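ThiJ/PfpI family protein (Pseudomonas syringae pv. tomato, PDB 3EWN) is of unknown function but belongs to the DJ-1/PfpI family, whose members share the flavodoxin-like fold of the class I glutaminase clan. Local coordinates at residues D149-F154 against A237-F243; L136-T142 against D166-G172; V30-V36 against V64-L70. All blocks are in the same frame, centred on the assembly; numbering follows the deposited sequence.

Contact 1: residues D149-F154 against A237-F243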
ATOM      1  N   ASP A 149       1.423 -19.345  14.108  1.00 11.57           N
ATOM      2  CA  ASP A 149       1.211 -20.315  15.175  1.00 12.79           C
ATOM      3  C   ASP A 149       1.290 -19.737  16.579  1.00 12.62           C
ATOM      4  O   ASP A 149       0.708 -20.292  17.510  1.00 12.48           O
ATOM      5  CB  ASP A 149       2.188 -21.483  15.042  1.00 16.24           C
ATOM      6  CG  ASP A 149       1.872 -22.364  13.857  1.00 19.03           C
ATOM      7  OD1 ASP A 149       0.676 -22.642  13.630  1.00 21.73           O
ATOM      8  OD2 ASP A 149       2.812 -22.786  13.157  1.00 24.31           O
ATOM      9  N   ALA A 150       1.999 -18.624  16.737  1.00 11.20           N
ATOM     10  CA  ALA A 150       2.123 -17.998  18.049  1.00 10.85           C
ATOM     11  C   ALA A 150       0.758 -17.592  18.600  1.00 10.54           C
ATOM     12  O   ALA A 150       0.559 -17.554  19.815  1.00 11.60           O
ATOM     13  CB  ALA A 150       3.038 -16.769  17.963  1.00  9.97           C
ATOM     14  N   LEU A 151      -0.183 -17.304  17.702  1.00  9.95           N
ATOM     15  CA  LEU A 151      -1.523 -16.875  18.089  1.00  8.51           C
ATOM     16  C   LEU A 151      -2.227 -17.811  19.068  1.00  9.58           C
ATOM     17  O   LEU A 151      -3.053 -17.368  19.869  1.00  8.62           O
ATOM     18  CB  LEU A 151      -2.398 -16.689  16.844  1.00  7.60           C
ATOM     19  CG  LEU A 151      -1.960 -15.583  15.880  1.00  8.82           C
ATOM     20  CD1 LEU A 151      -2.834 -15.619  14.631  1.00  8.43           C
ATOM     21  CD2 LEU A 151      -2.052 -14.227  16.582  1.00  9.41           C
ATOM     22  N   ALA A 152      -1.901 -19.099  19.001  1.00  8.12           N
ATOM     23  CA  ALA A 152      -2.501 -20.095  19.889  1.00  9.19           C
ATOM     24  C   ALA A 152      -2.271 -19.735  21.355  1.00  9.79           C
ATOM     25  O   ALA A 152      -3.083 -20.062  22.222  1.00  9.25           O
ATOM     26  CB  ALA A 152      -1.912 -21.478  19.590  1.00  9.22           C
ATOM     27  N   GLY A 153      -1.158 -19.061  21.624  1.00 10.09           N
ATOM     28  CA  GLY A 153      -0.838 -18.672  22.984  1.00 10.31           C
ATOM     29  C   GLY A 153      -1.794 -17.642  23.550  1.00  9.62           C
ATOM     30  O   GLY A 153      -1.890 -17.482  24.766  1.00 12.17           O
ATOM     31  N   PHE A 154      -2.501 -16.938  22.668  1.00  9.86           N
ATOM     32  CA  PHE A 154      -3.455 -15.918  23.087  1.00  9.07           C
ATOM     33  C   PHE A 154      -4.868 -16.487  23.106  1.00  9.45           C
ATOM     34  O   PHE A 154      -5.833 -15.753  23.295  1.00  9.33           O
ATOM     35  CB  PHE A 154      -3.412 -14.718  22.136  1.00  9.51           C
ATOM     36  CG  PHE A 154      -2.080 -14.025  22.086  1.00 10.31           C
ATOM     37  CD1 PHE A 154      -1.538 -13.441  23.227  1.00 10.83           C
ATOM     38  CD2 PHE A 154      -1.380 -13.934  20.887  1.00 10.56           C
ATOM     39  CE1 PHE A 154      -0.311 -12.777  23.177  1.00 12.86           C
ATOM     40  CE2 PHE A 154      -0.156 -13.274  20.825  1.00 11.34           C
ATOM     41  CZ  PHE A 154       0.378 -12.692  21.970  1.00 11.20           C
ATOM     42  N   ALA A 237       7.950 -13.904  18.849  1.00  9.01           N
ATOM     43  CA  ALA A 237       6.493 -13.923  18.783  1.00  8.91           C
ATOM     44  C   ALA A 237       5.994 -15.032  19.703  1.00  9.81           C
ATOM     45  O   ALA A 237       5.077 -14.828  20.491  1.00  8.44           O
ATOM     46  CB  ALA A 237       6.028 -14.174  17.355  1.00  9.24           C
ATOM     47  N   ASP A 238       6.600 -16.213  19.602  1.00 10.75           N
ATOM     48  CA  ASP A 238       6.201 -17.326  20.458  1.00 11.50           C
ATOM     49  C   ASP A 238       6.376 -16.946  21.926  1.00 11.04           C
ATOM     50  O   ASP A 238       5.534 -17.273  22.758  1.00 12.64           O
ATOM     51  CB  ASP A 238       7.029 -18.580  20.157  1.00 13.68           C
ATOM     52  CG  ASP A 238       6.610 -19.266  18.868  1.00 18.34           C
ATOM     53  OD1 ASP A 238       5.440 -19.109  18.454  1.00 18.77           O
ATOM     54  OD2 ASP A 238       7.447 -19.986  18.279  1.00 20.66           O
ATOM     55  N   ALA A 239       7.469 -16.257  22.245  1.00 10.62           N
ATOM     56  CA  ALA A 239       7.727 -15.845  23.622  1.00 11.79           C
ATOM     57  C   ALA A 239       6.651 -14.870  24.092  1.00 12.26           C
ATOM     58  O   ALA A 239       6.162 -14.960  25.220  1.00 12.80           O
ATOM     59  CB  ALA A 239       9.115 -15.194  23.730  1.00 12.49           C
ATOM     60  N   LEU A 240       6.292 -13.936  23.218  1.00 11.46           N
ATOM     61  CA  LEU A 240       5.271 -12.942  23.524  1.00 13.15           C
ATOM     62  C   LEU A 240       3.946 -13.630  23.843  1.00 13.33           C
ATOM     63  O   LEU A 240       3.202 -13.196  24.722  1.00 13.35           O
ATOM     64  CB  LEU A 240       5.069 -12.009  22.325  1.00 14.33           C
ATOM     65  CG  LEU A 240       3.940 -10.982  22.437  1.00 14.86           C
ATOM     66  CD1 LEU A 240       4.396  -9.820  23.300  1.00 17.92           C
ATOM     67  CD2 LEU A 240       3.553 -10.483  21.050  1.00 15.30           C
ATOM     68  N   ALA A 241       3.656 -14.706  23.119  1.00 13.59           N
ATOM     69  CA  ALA A 241       2.412 -15.443  23.304  1.00 14.91           C
ATOM     70  C   ALA A 241       2.461 -16.384  24.502  1.00 16.13           C
ATOM     71  O   ALA A 241       1.518 -17.130  24.748  1.00 17.03           O
ATOM     72  CB  ALA A 241       2.075 -16.218  22.038  1.00 12.85           C
ATOM     73  N   GLY A 242       3.569 -16.356  25.234  1.00 17.79           N
ATOM     74  CA  GLY A 242       3.693 -17.191  26.416  1.00 21.48           C
ATOM     75  C   GLY A 242       4.280 -18.582  26.268  1.00 23.21           C
ATOM     76  O   GLY A 242       4.183 -19.384  27.200  1.00 25.07           O
ATOM     77  N   PHE A 243       4.884 -18.894  25.126  1.00 23.87           N
ATOM     78  CA  PHE A 243       5.473 -20.219  24.953  1.00 26.48           C
ATOM     79  C   PHE A 243       6.904 -20.264  25.484  1.00 27.95           C
ATOM     80  O   PHE A 243       7.471 -19.185  25.751  1.00 28.67           O
ATOM     81  CB  PHE A 243       5.471 -20.634  23.480  1.00 25.55           C
ATOM     82  CG  PHE A 243       4.097 -20.848  22.909  1.00 25.71           C
ATOM     83  CD1 PHE A 243       3.393 -19.794  22.342  1.00 24.61           C
ATOM     84  CD2 PHE A 243       3.511 -22.113  22.926  1.00 25.98           C
ATOM     85  CE1 PHE A 243       2.127 -19.991  21.795  1.00 25.20           C
ATOM     86  CE2 PHE A 243       2.242 -22.321  22.382  1.00 26.73           C
ATOM     87  CZ  PHE A 243       1.550 -21.256  21.815  1.00 24.44           C
TER
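A241 lies over one face of the F154 ring, its CA 4.1 Å from the ring centroid in a CH-pi contact and its CB shifted toward the rim, while L240 CG comes up at the edge of the ring, in its plane. The second ring, F243, is used edge-on: its CE1 and CZ slide in beside the 3-10 turn, with CE1 3.4 Å from G153 N and A150 O at the ring edge, near its plane. CZ also reaches A152 CB. Between the two rings the segments come close: A241 CB sits 3.0 Å from A150 O, a tight fit, and G153 CA makes a CA-H...O contact of 3.3 Å with A241 O. A150 CB rests on A237 CB at 4.0 Å, and D238 OD1 comes to 3.4 Å from A150 CB. G242, with positive phi, ends helix 231-240 in a Schellman motif and turns F243 back onto the 149-154 turn. Not one hydrogen bond joins the segments, so the C-terminal helix end is held here by small-residue packing, CH contacts and two aromatic rings, which depends on close fit more than on polar pairing.

Contact 2: residues L136-T142 against D166-G172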
ATOM      1  N   LEU A 136      -8.829 -12.385  20.841  1.00  7.64           N
ATOM      2  CA  LEU A 136      -8.941 -13.580  20.011  1.00  8.40           C
ATOM      3  C   LEU A 136      -9.173 -14.853  20.818  1.00  8.80           C
ATOM      4  O   LEU A 136      -8.722 -15.931  20.427  1.00 10.38           O
ATOM      5  CB  LEU A 136      -7.681 -13.749  19.152  1.00  8.51           C
ATOM      6  CG  LEU A 136      -7.290 -12.600  18.215  1.00  8.17           C
ATOM      7  CD1 LEU A 136      -5.947 -12.925  17.565  1.00  9.31           C
ATOM      8  CD2 LEU A 136      -8.363 -12.394  17.154  1.00  8.02           C
ATOM      9  N   LYS A 137      -9.889 -14.735  21.931  1.00  9.58           N
ATOM     10  CA  LYS A 137     -10.161 -15.890  22.783  1.00 10.14           C
ATOM     11  C   LYS A 137     -11.150 -16.829  22.108  1.00  9.74           C
ATOM     12  O   LYS A 137     -12.349 -16.552  22.053  1.00 10.10           O
ATOM     13  CB  LYS A 137     -10.713 -15.432  24.137  1.00 12.71           C
ATOM     14  CG  LYS A 137      -9.754 -14.570  24.942  1.00 18.51           C
ATOM     15  CD  LYS A 137     -10.338 -14.220  26.305  1.00 22.11           C
ATOM     16  CE  LYS A 137      -9.450 -13.234  27.042  1.00 25.45           C
ATOM     17  NZ  LYS A 137      -8.047 -13.722  27.131  1.00 29.55           N
ATOM     18  N   GLY A 138     -10.634 -17.939  21.587  1.00  9.11           N
ATOM     19  CA  GLY A 138     -11.475 -18.912  20.912  1.00  9.58           C
ATOM     20  C   GLY A 138     -11.791 -18.560  19.468  1.00  8.20           C
ATOM     21  O   GLY A 138     -12.617 -19.213  18.838  1.00  8.48           O
ATOM     22  N   TYR A 139     -11.128 -17.535  18.940  1.00  8.90           N
ATOM     23  CA  TYR A 139     -11.362 -17.092  17.566  1.00  7.31           C
ATOM     24  C   TYR A 139     -10.327 -17.590  16.573  1.00  9.00           C
ATOM     25  O   TYR A 139      -9.132 -17.608  16.867  1.00  7.59           O
ATOM     26  CB  TYR A 139     -11.366 -15.561  17.500  1.00  8.44           C
ATOM     27  CG  TYR A 139     -12.579 -14.917  18.114  1.00  7.46           C
ATOM     28  CD1 TYR A 139     -13.718 -14.672  17.355  1.00  8.03           C
ATOM     29  CD2 TYR A 139     -12.600 -14.586  19.470  1.00  8.43           C
ATOM     30  CE1 TYR A 139     -14.858 -14.115  17.932  1.00  8.56           C
ATOM     31  CE2 TYR A 139     -13.721 -14.034  20.053  1.00  9.50           C
ATOM     32  CZ  TYR A 139     -14.847 -13.801  19.284  1.00 10.54           C
ATOM     33  OH  TYR A 139     -15.961 -13.254  19.870  1.00 10.52           O
ATOM     34  N   LYS A 140     -10.791 -17.997  15.394  1.00  8.31           N
ATOM     35  CA  LYS A 140      -9.879 -18.423  14.344  1.00  7.97           C
ATOM     36  C   LYS A 140      -9.271 -17.125  13.828  1.00  7.47           C
ATOM     37  O   LYS A 140      -9.949 -16.098  13.760  1.00  7.73           O
ATOM     38  CB  LYS A 140     -10.640 -19.119  13.208  1.00  7.61           C
ATOM     39  CG  LYS A 140     -11.085 -20.526  13.523  1.00  9.70           C
ATOM     40  CD  LYS A 140     -12.005 -21.066  12.434  1.00 12.07           C
ATOM     41  CE  LYS A 140     -11.341 -21.072  11.068  1.00 14.26           C
ATOM     42  NZ  LYS A 140     -12.294 -21.527  10.012  1.00 16.57           N
ATOM     43  N   ALA A 141      -7.995 -17.164  13.474  1.00  7.93           N
ATOM     44  CA  ALA A 141      -7.335 -15.971  12.969  1.00  7.56           C
ATOM     45  C   ALA A 141      -6.051 -16.345  12.258  1.00  8.11           C
ATOM     46  O   ALA A 141      -5.449 -17.380  12.545  1.00  8.70           O
ATOM     47  CB  ALA A 141      -7.038 -15.010  14.118  1.00  8.26           C
ATOM     48  N   THR A 142      -5.640 -15.500  11.321  1.00  7.23           N
ATOM     49  CA  THR A 142      -4.415 -15.740  10.579  1.00  7.27           C
ATOM     50  C   THR A 142      -3.414 -14.641  10.918  1.00  7.25           C
ATOM     51  O   THR A 142      -3.680 -13.793  11.767  1.00  6.93           O
ATOM     52  CB  THR A 142      -4.681 -15.782   9.052  1.00  7.44           C
ATOM     53  OG1 THR A 142      -3.468 -16.122   8.366  1.00  9.94           O
ATOM     54  CG2 THR A 142      -5.176 -14.438   8.552  1.00  7.25           C
ATOM     55  N   ASP A 166     -14.216 -15.052  11.585  1.00  8.03           N
ATOM     56  CA  ASP A 166     -14.839 -15.862  12.622  1.00  8.46           C
ATOM     57  C   ASP A 166     -15.707 -14.870  13.381  1.00  8.49           C
ATOM     58  O   ASP A 166     -15.201 -14.062  14.162  1.00  9.21           O
ATOM     59  CB  ASP A 166     -13.780 -16.460  13.544  1.00  8.37           C
ATOM     60  CG  ASP A 166     -14.379 -17.321  14.644  1.00  8.95           C
ATOM     61  OD1 ASP A 166     -15.623 -17.385  14.754  1.00  9.08           O
ATOM     62  OD2 ASP A 166     -13.600 -17.928  15.403  1.00  9.29           O
ATOM     63  N   ARG A 167     -17.013 -14.934  13.147  1.00  8.20           N
ATOM     64  CA  ARG A 167     -17.935 -14.013  13.781  1.00  8.26           C
ATOM     65  C   ARG A 167     -17.522 -12.593  13.384  1.00 10.07           C
ATOM     66  O   ARG A 167     -17.424 -12.294  12.192  1.00 10.27           O
ATOM     67  CB  ARG A 167     -17.921 -14.224  15.299  1.00  9.21           C
ATOM     68  CG  ARG A 167     -18.713 -15.470  15.720  1.00  8.89           C
ATOM     69  CD  ARG A 167     -18.299 -15.971  17.095  1.00  9.70           C
ATOM     70  NE  ARG A 167     -17.009 -16.652  17.046  1.00  7.79           N
ATOM     71  CZ  ARG A 167     -16.316 -17.016  18.117  1.00  7.03           C
ATOM     72  NH1 ARG A 167     -15.150 -17.634  17.971  1.00  8.55           N
ATOM     73  NH2 ARG A 167     -16.784 -16.753  19.333  1.00  8.65           N
ATOM     74  N   ASN A 168     -17.265 -11.718  14.349  1.00  8.81           N
ATOM     75  CA  ASN A 168     -16.887 -10.357  13.991  1.00  8.72           C
ATOM     76  C   ASN A 168     -15.379 -10.109  14.003  1.00  9.01           C
ATOM     77  O   ASN A 168     -14.933  -8.966  14.072  1.00 10.46           O
ATOM     78  CB  ASN A 168     -17.611  -9.357  14.896  1.00  9.33           C
ATOM     79  CG  ASN A 168     -17.011  -9.285  16.276  1.00 11.09           C
ATOM     80  OD1 ASN A 168     -16.583 -10.294  16.837  1.00 12.74           O
ATOM     81  ND2 ASN A 168     -16.987  -8.083  16.842  1.00  9.69           N
ATOM     82  N   ARG A 169     -14.603 -11.186  13.937  1.00  7.57           N
ATOM     83  CA  ARG A 169     -13.146 -11.093  13.888  1.00  8.32           C
ATOM     84  C   ARG A 169     -12.734 -11.412  12.459  1.00  8.57           C
ATOM     85  O   ARG A 169     -13.001 -12.507  11.967  1.00  9.36           O
ATOM     86  CB  ARG A 169     -12.491 -12.118  14.824  1.00  6.92           C
ATOM     87  CG  ARG A 169     -12.111 -11.598  16.204  1.00  8.16           C
ATOM     88  CD  ARG A 169     -13.325 -11.156  17.011  1.00  9.80           C
ATOM     89  NE  ARG A 169     -12.971 -10.990  18.419  1.00  9.90           N
ATOM     90  CZ  ARG A 169     -13.810 -10.571  19.360  1.00 12.74           C
ATOM     91  NH1 ARG A 169     -15.062 -10.265  19.048  1.00 12.39           N
ATOM     92  NH2 ARG A 169     -13.402 -10.474  20.618  1.00 12.26           N
ATOM     93  N   ILE A 170     -12.094 -10.460  11.789  1.00  8.87           N
ATOM     94  CA  ILE A 170     -11.645 -10.681  10.421  1.00  8.72           C
ATOM     95  C   ILE A 170     -10.168 -10.316  10.344  1.00  8.42           C
ATOM     96  O   ILE A 170      -9.781  -9.180  10.618  1.00  8.53           O
ATOM     97  CB  ILE A 170     -12.464  -9.833   9.424  1.00  9.71           C
ATOM     98  CG1 ILE A 170     -13.953 -10.157   9.594  1.00  9.83           C
ATOM     99  CG2 ILE A 170     -12.006 -10.130   7.994  1.00 11.45           C
ATOM    100  CD1 ILE A 170     -14.892  -9.363   8.711  1.00 14.27           C
ATOM    101  N   THR A 171      -9.343 -11.294   9.987  1.00  7.74           N
ATOM    102  CA  THR A 171      -7.907 -11.072   9.907  1.00  7.38           C
ATOM    103  C   THR A 171      -7.321 -11.441   8.551  1.00  7.54           C
ATOM    104  O   THR A 171      -7.777 -12.376   7.892  1.00  7.84           O
ATOM    105  CB  THR A 171      -7.162 -11.872  11.010  1.00  7.36           C
ATOM    106  OG1 THR A 171      -7.566 -13.249  10.967  1.00  8.26           O
ATOM    107  CG2 THR A 171      -7.467 -11.302  12.386  1.00  8.07           C
ATOM    108  N   GLY A 172      -6.314 -10.679   8.135  1.00  6.18           N
ATOM    109  CA  GLY A 172      -5.652 -10.940   6.872  1.00  7.93           C
ATOM    110  C   GLY A 172      -4.256 -11.460   7.144  1.00  8.11           C
ATOM    111  O   GLY A 172      -3.683 -11.180   8.196  1.00  7.66           O
TER
HETATM  112  O   HOH W   1     -17.882 -12.366  18.406  1.00 16.66           O
HETATM  113  O   HOH W   2      -9.915 -13.677  12.294  1.00  9.18           O
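Y139 and the two arginines, R167 and R169, meet because of how their chains turn. The ring of Y139 leaves with CG anti to the carbonyl carbon (chi1 -72°), and R169, bent at chi2 (63°), folds its guanidinium back flat against one face of that ring, while R167 bends at chi3 and covers the opposite face. The tyrosine is thus the middle layer of an Arg-Tyr-Arg sandwich: R167 CZ and R169 CZ each stand 3.8 Å from the Y139 ring centroid, in cation-pi geometry. R169 CD adds a CH-pi contact to the same face as its guanidinium.

In-plane bonds fix the rotation of both guanidiniums. R167 grips the carboxylate of D166 side-on, NE to OD1 at 2.8 Å and NH1 to OD2, both oxygens being met from above the carboxylate plane; NH1 also makes a weak bond to G138 O. R169 NH1 donates to a lone pair of N168 OD1 at 2.7 Å, and its NE bonds L135 O. Water 1 links Y139 OH to N168 OD1.

D166 OD2 takes a second donor, K140 N at 2.8 Å, on its anti lone pair. Further along, T142 N donates almost straight to T171 OG1 at 3.0 Å, and water 2 lies 2.7 Å from T171 OG1 and within reach of K140 O. T142 OG1 turns instead to A161 O.

D166 to R169 form a type II' turn, the two-residue connection of a beta hairpin between strands 163-166 and 169-172. That hairpin closes one edge of the central mixed sheet, and its side chains hold Y139 and the backbone on through T142, around the short strand 140-141, which pairs in parallel with 157-158 outside the main sheet.

Contact 3: residues V30-V36 against V64-L70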
ATOM      1  N   VAL A  30      -1.570   2.826  14.552  1.00  6.97           N
ATOM      2  CA  VAL A  30      -0.264   2.981  13.915  1.00  6.21           C
ATOM      3  C   VAL A  30       0.737   3.082  15.054  1.00  7.07           C
ATOM      4  O   VAL A  30       0.393   3.529  16.143  1.00  7.07           O
ATOM      5  CB  VAL A  30      -0.155   4.245  13.008  1.00  7.14           C
ATOM      6  CG1 VAL A  30      -1.108   4.118  11.835  1.00  6.04           C
ATOM      7  CG2 VAL A  30      -0.417   5.515  13.810  1.00  7.54           C
ATOM      8  N   TYR A  31       1.967   2.651  14.807  1.00  6.94           N
ATOM      9  CA  TYR A  31       3.002   2.681  15.829  1.00  6.60           C
ATOM     10  C   TYR A  31       4.369   2.632  15.176  1.00  8.37           C
ATOM     11  O   TYR A  31       4.497   2.239  14.016  1.00  8.44           O
ATOM     12  CB  TYR A  31       2.823   1.495  16.789  1.00  6.97           C
ATOM     13  CG  TYR A  31       2.670   0.151  16.105  1.00  5.02           C
ATOM     14  CD1 TYR A  31       3.782  -0.556  15.648  1.00  4.72           C
ATOM     15  CD2 TYR A  31       1.410  -0.408  15.903  1.00  6.62           C
ATOM     16  CE1 TYR A  31       3.641  -1.791  15.005  1.00  3.79           C
ATOM     17  CE2 TYR A  31       1.258  -1.640  15.258  1.00  6.52           C
ATOM     18  CZ  TYR A  31       2.378  -2.323  14.815  1.00  5.49           C
ATOM     19  OH  TYR A  31       2.235  -3.534  14.187  1.00  6.63           O
ATOM     20  N   PRO A  32       5.413   3.044  15.906  1.00  8.50           N
ATOM     21  CA  PRO A  32       6.762   3.025  15.338  1.00  8.29           C
ATOM     22  C   PRO A  32       7.154   1.624  14.885  1.00  7.35           C
ATOM     23  O   PRO A  32       6.898   0.648  15.585  1.00  6.75           O
ATOM     24  CB  PRO A  32       7.631   3.516  16.496  1.00  9.68           C
ATOM     25  CG  PRO A  32       6.698   4.413  17.270  1.00  9.58           C
ATOM     26  CD  PRO A  32       5.419   3.610  17.266  1.00  8.58           C
ATOM     27  N   GLY A  33       7.754   1.522  13.705  1.00  7.88           N
ATOM     28  CA  GLY A  33       8.188   0.223  13.229  1.00  7.68           C
ATOM     29  C   GLY A  33       7.158  -0.630  12.516  1.00  8.27           C
ATOM     30  O   GLY A  33       7.453  -1.761  12.135  1.00  8.70           O
HETATM   31  N   MSE A  34       5.950  -0.114  12.336  1.00  7.25           N
HETATM   32  CA  MSE A  34       4.931  -0.885  11.635  1.00  6.84           C
HETATM   33  C   MSE A  34       5.338  -1.019  10.167  1.00  8.06           C
HETATM   34  O   MSE A  34       6.135  -0.226   9.670  1.00  8.37           O
HETATM   35  CB  MSE A  34       3.585  -0.172  11.716  1.00  8.24           C
HETATM   36  CG  MSE A  34       3.548   1.136  10.938  1.00  9.23           C
HETATM   37 SE   MSE A  34       1.821   1.949  10.951  1.00 16.53          SE
HETATM   38  CE  MSE A  34       2.295   3.635  10.195  1.00  9.94           C
ATOM     39  N   THR A  35       4.808  -2.030   9.484  1.00  6.97           N
ATOM     40  CA  THR A  35       5.094  -2.218   8.069  1.00  7.22           C
ATOM     41  C   THR A  35       4.001  -1.373   7.438  1.00  7.50           C
ATOM     42  O   THR A  35       2.828  -1.709   7.536  1.00  7.45           O
ATOM     43  CB  THR A  35       4.943  -3.700   7.651  1.00  7.27           C
ATOM     44  OG1 THR A  35       5.895  -4.494   8.373  1.00 10.17           O
ATOM     45  CG2 THR A  35       5.189  -3.864   6.155  1.00  9.16           C
ATOM     46  N   VAL A  36       4.376  -0.276   6.791  1.00  7.20           N
ATOM     47  CA  VAL A  36       3.375   0.627   6.241  1.00  7.34           C
ATOM     48  C   VAL A  36       2.378   0.026   5.250  1.00  6.42           C
ATOM     49  O   VAL A  36       1.208   0.409   5.254  1.00  6.29           O
ATOM     50  CB  VAL A  36       4.039   1.904   5.645  1.00  7.19           C
ATOM     51  CG1 VAL A  36       4.656   1.612   4.293  1.00  9.22           C
ATOM     52  CG2 VAL A  36       3.017   3.024   5.561  1.00  9.21           C
ATOM     53  N   VAL A  64       4.907   8.712  13.321  1.00  9.91           N
ATOM     54  CA  VAL A  64       5.498   7.404  13.583  1.00  9.78           C
ATOM     55  C   VAL A  64       6.214   6.959  12.314  1.00 10.21           C
ATOM     56  O   VAL A  64       5.680   7.098  11.214  1.00  9.82           O
ATOM     57  CB  VAL A  64       4.425   6.355  13.958  1.00 10.32           C
ATOM     58  CG1 VAL A  64       3.777   6.733  15.283  1.00 11.58           C
ATOM     59  CG2 VAL A  64       3.376   6.256  12.860  1.00 13.16           C
ATOM     60  N   THR A  65       7.429   6.445  12.467  1.00  9.08           N
ATOM     61  CA  THR A  65       8.209   6.006  11.318  1.00  9.46           C
ATOM     62  C   THR A  65       8.109   4.498  11.121  1.00  8.32           C
ATOM     63  O   THR A  65       8.342   3.726  12.052  1.00  8.75           O
ATOM     64  CB  THR A  65       9.689   6.399  11.476  1.00  9.95           C
ATOM     65  OG1 THR A  65       9.785   7.818  11.666  1.00 11.41           O
ATOM     66  CG2 THR A  65      10.475   5.997  10.233  1.00 10.71           C
ATOM     67  N   SER A  66       7.767   4.089   9.902  1.00  8.30           N
ATOM     68  CA  SER A  66       7.615   2.672   9.577  1.00  8.32           C
ATOM     69  C   SER A  66       8.938   1.921   9.580  1.00  8.67           C
ATOM     70  O   SER A  66      10.005   2.523   9.695  1.00  9.85           O
ATOM     71  CB  SER A  66       6.936   2.511   8.214  1.00  7.58           C
ATOM     72  OG  SER A  66       7.829   2.783   7.148  1.00  9.12           O
ATOM     73  N   ASP A  67       8.863   0.599   9.442  1.00  7.96           N
ATOM     74  CA  ASP A  67      10.063  -0.226   9.449  1.00 10.03           C
ATOM     75  C   ASP A  67      10.951   0.018   8.234  1.00 11.73           C
ATOM     76  O   ASP A  67      12.080  -0.478   8.175  1.00 13.42           O
ATOM     77  CB  ASP A  67       9.702  -1.719   9.581  1.00  9.79           C
ATOM     78  CG  ASP A  67       8.858  -2.247   8.426  1.00 12.01           C
ATOM     79  OD1 ASP A  67       8.611  -1.515   7.445  1.00 12.49           O
ATOM     80  OD2 ASP A  67       8.444  -3.428   8.509  1.00 13.75           O
ATOM     81  N   ALA A  68      10.451   0.797   7.279  1.00 10.61           N
ATOM     82  CA  ALA A  68      11.220   1.124   6.084  1.00 11.06           C
ATOM     83  C   ALA A  68      11.480   2.626   5.998  1.00 11.40           C
ATOM     84  O   ALA A  68      11.890   3.131   4.951  1.00 10.98           O
ATOM     85  CB  ALA A  68      10.491   0.644   4.830  1.00 11.45           C
ATOM     86  N   GLY A  69      11.214   3.337   7.092  1.00 11.99           N
ATOM     87  CA  GLY A  69      11.468   4.769   7.131  1.00 11.70           C
ATOM     88  C   GLY A  69      10.398   5.760   6.707  1.00 12.12           C
ATOM     89  O   GLY A  69      10.660   6.965   6.704  1.00 14.66           O
ATOM     90  N   LEU A  70       9.203   5.293   6.354  1.00 10.81           N
ATOM     91  CA  LEU A  70       8.147   6.216   5.942  1.00 10.44           C
ATOM     92  C   LEU A  70       7.377   6.675   7.173  1.00  9.84           C
ATOM     93  O   LEU A  70       6.859   5.855   7.928  1.00 10.28           O
ATOM     94  CB  LEU A  70       7.192   5.544   4.954  1.00 11.37           C
ATOM     95  CG  LEU A  70       6.193   6.476   4.257  1.00 12.13           C
ATOM     96  CD1 LEU A  70       6.940   7.538   3.462  1.00 13.10           C
ATOM     97  CD2 LEU A  70       5.296   5.665   3.331  1.00 12.41           C
TER
HETATM   98  O   HOH W   3       7.513   0.339   5.988  1.00  9.10           O
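V64 is the bump that the 30-36 loop wraps around. Its CG2 sits between V30 CG2 (4.0 Å) and CE of selenomethionine M34 (3.9 Å), while its CG1 leans on the P32 ring at CD. M34 starts out away from the 64-70 segment, but CG set between the backbone N and the carbonyl carbon (chi1 68°), with the chain extended beyond it, brings CE back to V64. A second, smaller fit lies further along, where V36 CB packs on S66 CB and V36 CG2 touches L70 CD2 at 4.1 Å.

Between these hydrophobic fits the Y31-M34 turn is tied to the 64-70 segment through backbone bonds. G33 N donates to T65 O at 2.8 Å, nearly straight, and D67 N donates to M34 O. Over this pair the carboxylate of D67 folds back (chi1 62°) so that its OD2 receives T35 OG1 at 2.8 Å, from above the carboxylate plane; T35 OG1 also bonds a glycerol. Water 3 donates to D67 OD1, sits 2.7 Å from S66 OG and accepts a long bond from V36 N, and S66 OG accepts L70 N across its own turn.

The loop 30-36 leads from strand 25-29 into helix 36-46, and the small antiparallel pair 64-65 and 71-73 lies against it, with I72 touching both M34 and V36. L39 of that helix meets V30 and M34. V36 packs on V40 and L70 on I56 of the second subunit in the assembly.

Overall arrangement
Contacts 1 and 2 are neighbours, with centres 15 Å apart, and they share a seam: L151 of the 149-154 turn packs its CD1 on T142 O at 3.5 Å and its CD2 on L136 CD1. Their segments alternate along the chain: 149-154, of contact 1, falls between 136-142 and 166-172, the two segments of contact 2. Contact 3 stands apart, about 24 Å from contact 2 and 23 Å from contact 1 between centres, and on the opposite side of the chain's centre from contact 2. It alone of the three touches the second subunit. Its T35 also bonds a glycerol, probably from the crystallisation liquor.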